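Local atomic coordinates of binding component of ABC transporter (Wolinella succinogenes, PDB entry 3K4U), a protein that binds lysine between its two lobes and probably serves as the solute-binding component of an ABC transporter in the bacterial solute-binding protein 3 family. Residues R36-A41 with N207-Q212. Sequence-based numbering, arbitrary orientation.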
ATOM      1  N   ARG E  36      35.162  -2.089  -6.316  1.00 21.23           N
ATOM      2  CA  ARG E  36      35.972  -1.619  -5.188  1.00 22.58           C
ATOM      3  C   ARG E  36      35.192  -1.789  -3.881  1.00 22.68           C
ATOM      4  O   ARG E  36      35.743  -2.288  -2.903  1.00 23.43           O
ATOM      5  CB  ARG E  36      36.472  -0.176  -5.430  1.00 23.29           C
ATOM      6  CG  ARG E  36      37.489   0.336  -4.421  1.00 48.43           C
ATOM      7  CD  ARG E  36      38.222   1.624  -4.902  1.00 25.57           C
ATOM      8  NE  ARG E  36      39.403   1.322  -5.713  1.00 48.72           N
ATOM      9  CZ  ARG E  36      39.507   1.555  -7.019  1.00 25.79           C
ATOM     10  NH1 ARG E  36      38.509   2.128  -7.687  1.00 49.29           N
ATOM     11  NH2 ARG E  36      40.619   1.231  -7.664  1.00 48.97           N
ATOM     12  N   GLU E  37      33.918  -1.403  -3.868  1.00 22.97           N
ATOM     13  CA  GLU E  37      33.055  -1.539  -2.661  1.00 23.83           C
ATOM     14  C   GLU E  37      32.896  -2.993  -2.259  1.00 24.52           C
ATOM     15  O   GLU E  37      33.071  -3.364  -1.108  1.00 23.97           O
ATOM     16  CB  GLU E  37      31.644  -0.954  -2.878  1.00 23.24           C
ATOM     17  CG  GLU E  37      31.540   0.581  -2.825  1.00 44.34           C
ATOM     18  CD  GLU E  37      31.814   1.169  -1.439  1.00 24.11           C
ATOM     19  OE1 GLU E  37      31.542   0.492  -0.408  1.00 44.82           O
ATOM     20  OE2 GLU E  37      32.313   2.311  -1.373  1.00 44.66           O
HETATM   21  N   MSE E  38      32.533  -3.801  -3.243  1.00 25.61           N
HETATM   22  CA  MSE E  38      32.361  -5.192  -3.043  1.00 26.31           C
HETATM   23  C   MSE E  38      33.616  -5.798  -2.422  1.00 25.42           C
HETATM   24  O   MSE E  38      33.519  -6.583  -1.483  1.00 25.37           O
HETATM   25  CB  MSE E  38      32.018  -5.819  -4.373  1.00 28.69           C
HETATM   26  CG  MSE E  38      31.650  -7.242  -4.262  1.00  7.82           C
HETATM   27 SE   MSE E  38      31.520  -8.130  -5.981  1.00 34.09          SE
HETATM   28  CE  MSE E  38      30.130  -7.009  -6.803  1.00  7.32           C
ATOM     29  N   ALA E  39      34.800  -5.433  -2.905  1.00 24.82           N
ATOM     30  CA  ALA E  39      36.008  -6.084  -2.368  1.00 24.00           C
ATOM     31  C   ALA E  39      36.282  -5.722  -0.913  1.00 23.90           C
ATOM     32  O   ALA E  39      36.644  -6.595  -0.113  1.00 24.38           O
ATOM     33  CB  ALA E  39      37.197  -5.828  -3.232  1.00 23.63           C
ATOM     34  N   LYS E  40      36.097  -4.447  -0.569  1.00 24.11           N
ATOM     35  CA  LYS E  40      36.162  -3.964   0.831  1.00 25.14           C
ATOM     36  C   LYS E  40      35.204  -4.746   1.738  1.00 25.43           C
ATOM     37  O   LYS E  40      35.621  -5.334   2.736  1.00 25.98           O
ATOM     38  CB  LYS E  40      35.825  -2.472   0.892  1.00 26.47           C
ATOM     39  CG  LYS E  40      36.825  -1.571   1.577  1.00 33.60           C
ATOM     40  CD  LYS E  40      36.329  -1.139   2.954  1.00 28.87           C
ATOM     41  CE  LYS E  40      37.079  -1.860   4.113  1.00 34.99           C
ATOM     42  NZ  LYS E  40      38.381  -1.172   4.516  1.00 29.98           N
ATOM     43  N   ALA E  41      33.926  -4.772   1.374  1.00 25.34           N
ATOM     44  CA  ALA E  41      32.909  -5.521   2.114  1.00 25.17           C
ATOM     45  C   ALA E  41      33.276  -6.994   2.390  1.00 25.60           C
ATOM     46  O   ALA E  41      32.971  -7.527   3.465  1.00 24.65           O
ATOM     47  CB  ALA E  41      31.566  -5.415   1.395  1.00 24.59           C
ATOM     48  N   ASN E 207      23.602 -10.838  -3.791  1.00 15.14           N
ATOM     49  CA  ASN E 207      22.229 -10.311  -3.754  1.00 14.50           C
ATOM     50  C   ASN E 207      22.020  -9.458  -2.509  1.00 14.42           C
ATOM     51  O   ASN E 207      21.440  -8.370  -2.576  1.00 14.53           O
ATOM     52  CB  ASN E 207      21.248 -11.463  -3.778  1.00 14.71           C
ATOM     53  CG  ASN E 207      21.015 -12.016  -5.183  1.00 24.44           C
ATOM     54  OD1 ASN E 207      21.239 -11.337  -6.182  1.00 16.08           O
ATOM     55  ND2 ASN E 207      20.558 -13.251  -5.260  1.00 14.52           N
ATOM     56  N   HIS E 208      22.549  -9.907  -1.376  1.00 13.75           N
ATOM     57  CA  HIS E 208      22.403  -9.101  -0.180  1.00 14.46           C
ATOM     58  C   HIS E 208      23.326  -7.864  -0.152  1.00 15.29           C
ATOM     59  O   HIS E 208      22.972  -6.852   0.458  1.00 16.45           O
ATOM     60  CB  HIS E 208      22.608  -9.940   1.069  1.00 14.79           C
ATOM     61  CG  HIS E 208      21.438 -10.788   1.412  1.00 15.41           C
ATOM     62  ND1 HIS E 208      21.498 -12.162   1.413  1.00 14.80           N
ATOM     63  CD2 HIS E 208      20.166 -10.458   1.758  1.00 15.44           C
ATOM     64  CE1 HIS E 208      20.312 -12.641   1.758  1.00 16.22           C
ATOM     65  NE2 HIS E 208      19.487 -11.629   1.969  1.00 14.00           N
ATOM     66  N   PHE E 209      24.489  -7.954  -0.808  1.00 14.64           N
ATOM     67  CA  PHE E 209      25.403  -6.812  -0.954  1.00 13.61           C
ATOM     68  C   PHE E 209      24.757  -5.773  -1.845  1.00 14.19           C
ATOM     69  O   PHE E 209      24.818  -4.565  -1.551  1.00 15.05           O
ATOM     70  CB  PHE E 209      26.790  -7.246  -1.507  1.00 11.48           C
ATOM     71  CG  PHE E 209      27.577  -6.118  -2.128  1.00  4.14           C
ATOM     72  CD1 PHE E 209      28.245  -5.195  -1.335  1.00  8.48           C
ATOM     73  CD2 PHE E 209      27.635  -5.976  -3.497  1.00  7.99           C
ATOM     74  CE1 PHE E 209      28.944  -4.115  -1.906  1.00  4.01           C
ATOM     75  CE2 PHE E 209      28.344  -4.890  -4.071  1.00  5.17           C
ATOM     76  CZ  PHE E 209      28.984  -3.959  -3.265  1.00  6.23           C
ATOM     77  N   LEU E 210      24.102  -6.240  -2.908  1.00 13.97           N
ATOM     78  CA  LEU E 210      23.339  -5.329  -3.792  1.00 13.72           C
ATOM     79  C   LEU E 210      22.215  -4.625  -3.058  1.00 15.07           C
ATOM     80  O   LEU E 210      22.058  -3.419  -3.196  1.00 15.11           O
ATOM     81  CB  LEU E 210      22.797  -6.043  -5.013  1.00 12.11           C
ATOM     82  CG  LEU E 210      22.167  -5.178  -6.100  1.00 16.93           C
ATOM     83  CD1 LEU E 210      23.099  -4.068  -6.573  1.00 11.44           C
ATOM     84  CD2 LEU E 210      21.758  -6.031  -7.296  1.00 11.79           C
ATOM     85  N   ALA E 211      21.451  -5.366  -2.252  1.00 16.29           N
ATOM     86  CA  ALA E 211      20.372  -4.750  -1.465  1.00 16.10           C
ATOM     87  C   ALA E 211      20.940  -3.698  -0.502  1.00 16.74           C
ATOM     88  O   ALA E 211      20.352  -2.632  -0.352  1.00 16.24           O
ATOM     89  CB  ALA E 211      19.636  -5.788  -0.714  1.00 15.54           C
ATOM     90  N   GLN E 212      22.092  -3.996   0.122  1.00 17.29           N
ATOM     91  CA  GLN E 212      22.771  -3.055   1.038  1.00 17.77           C
ATOM     92  C   GLN E 212      23.168  -1.718   0.424  1.00 17.43           C
ATOM     93  O   GLN E 212      23.030  -0.670   1.054  1.00 16.00           O
ATOM     94  CB  GLN E 212      24.015  -3.677   1.673  1.00 18.49           C
ATOM     95  CG  GLN E 212      23.858  -4.003   3.153  1.00 34.54           C
ATOM     96  CD  GLN E 212      23.946  -2.773   4.065  1.00 20.11           C
ATOM     97  OE1 GLN E 212      23.557  -2.837   5.224  1.00 34.40           O
ATOM     98  NE2 GLN E 212      24.483  -1.677   3.555  1.00 34.26           N
TER
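Two helices on one lobe of the periplasmic-binding-protein fold, 30-41 and 200-216, meet here, and between segments 36-41 and 207-212 the contact is carried by the ring of Phe-209. Their local axes stand 11.4 Å apart at an angle of 114°, and the ring spans that gap, its CG anti to the backbone N (chi1 160°). The leading atom, CZ, lies 3.6 Å from the backbone N of Met-38 and 3.7 Å from Met-38 CB. The chain of Met-38, a selenomethionine, runs roughly perpendicular to the Phe-209 side chain: CG sits over one face near the rim, and the terminal methyl CE curls back to 3.9 Å from Phe-209 CE2. Glu-37 CB touches the ring edge, 4.0 Å from Phe-209 CZ, while the methyl of Ala-41 comes obliquely to CD1. No hydrogen bond links the segments; the side-chain contacts are between carbon atoms. With an alanine at Phe-209, the helices would probably be left with a gap between them and Met-38 CG without the ring face beneath it. Gln-76 of a second subunit packs against Phe-209 and Ala-41. Trp-205, earlier on helix 200-216, lies nearly parallel to the Phe-209 ring and also touches Met-38, which further packs on Trp-193 of strand 189-195.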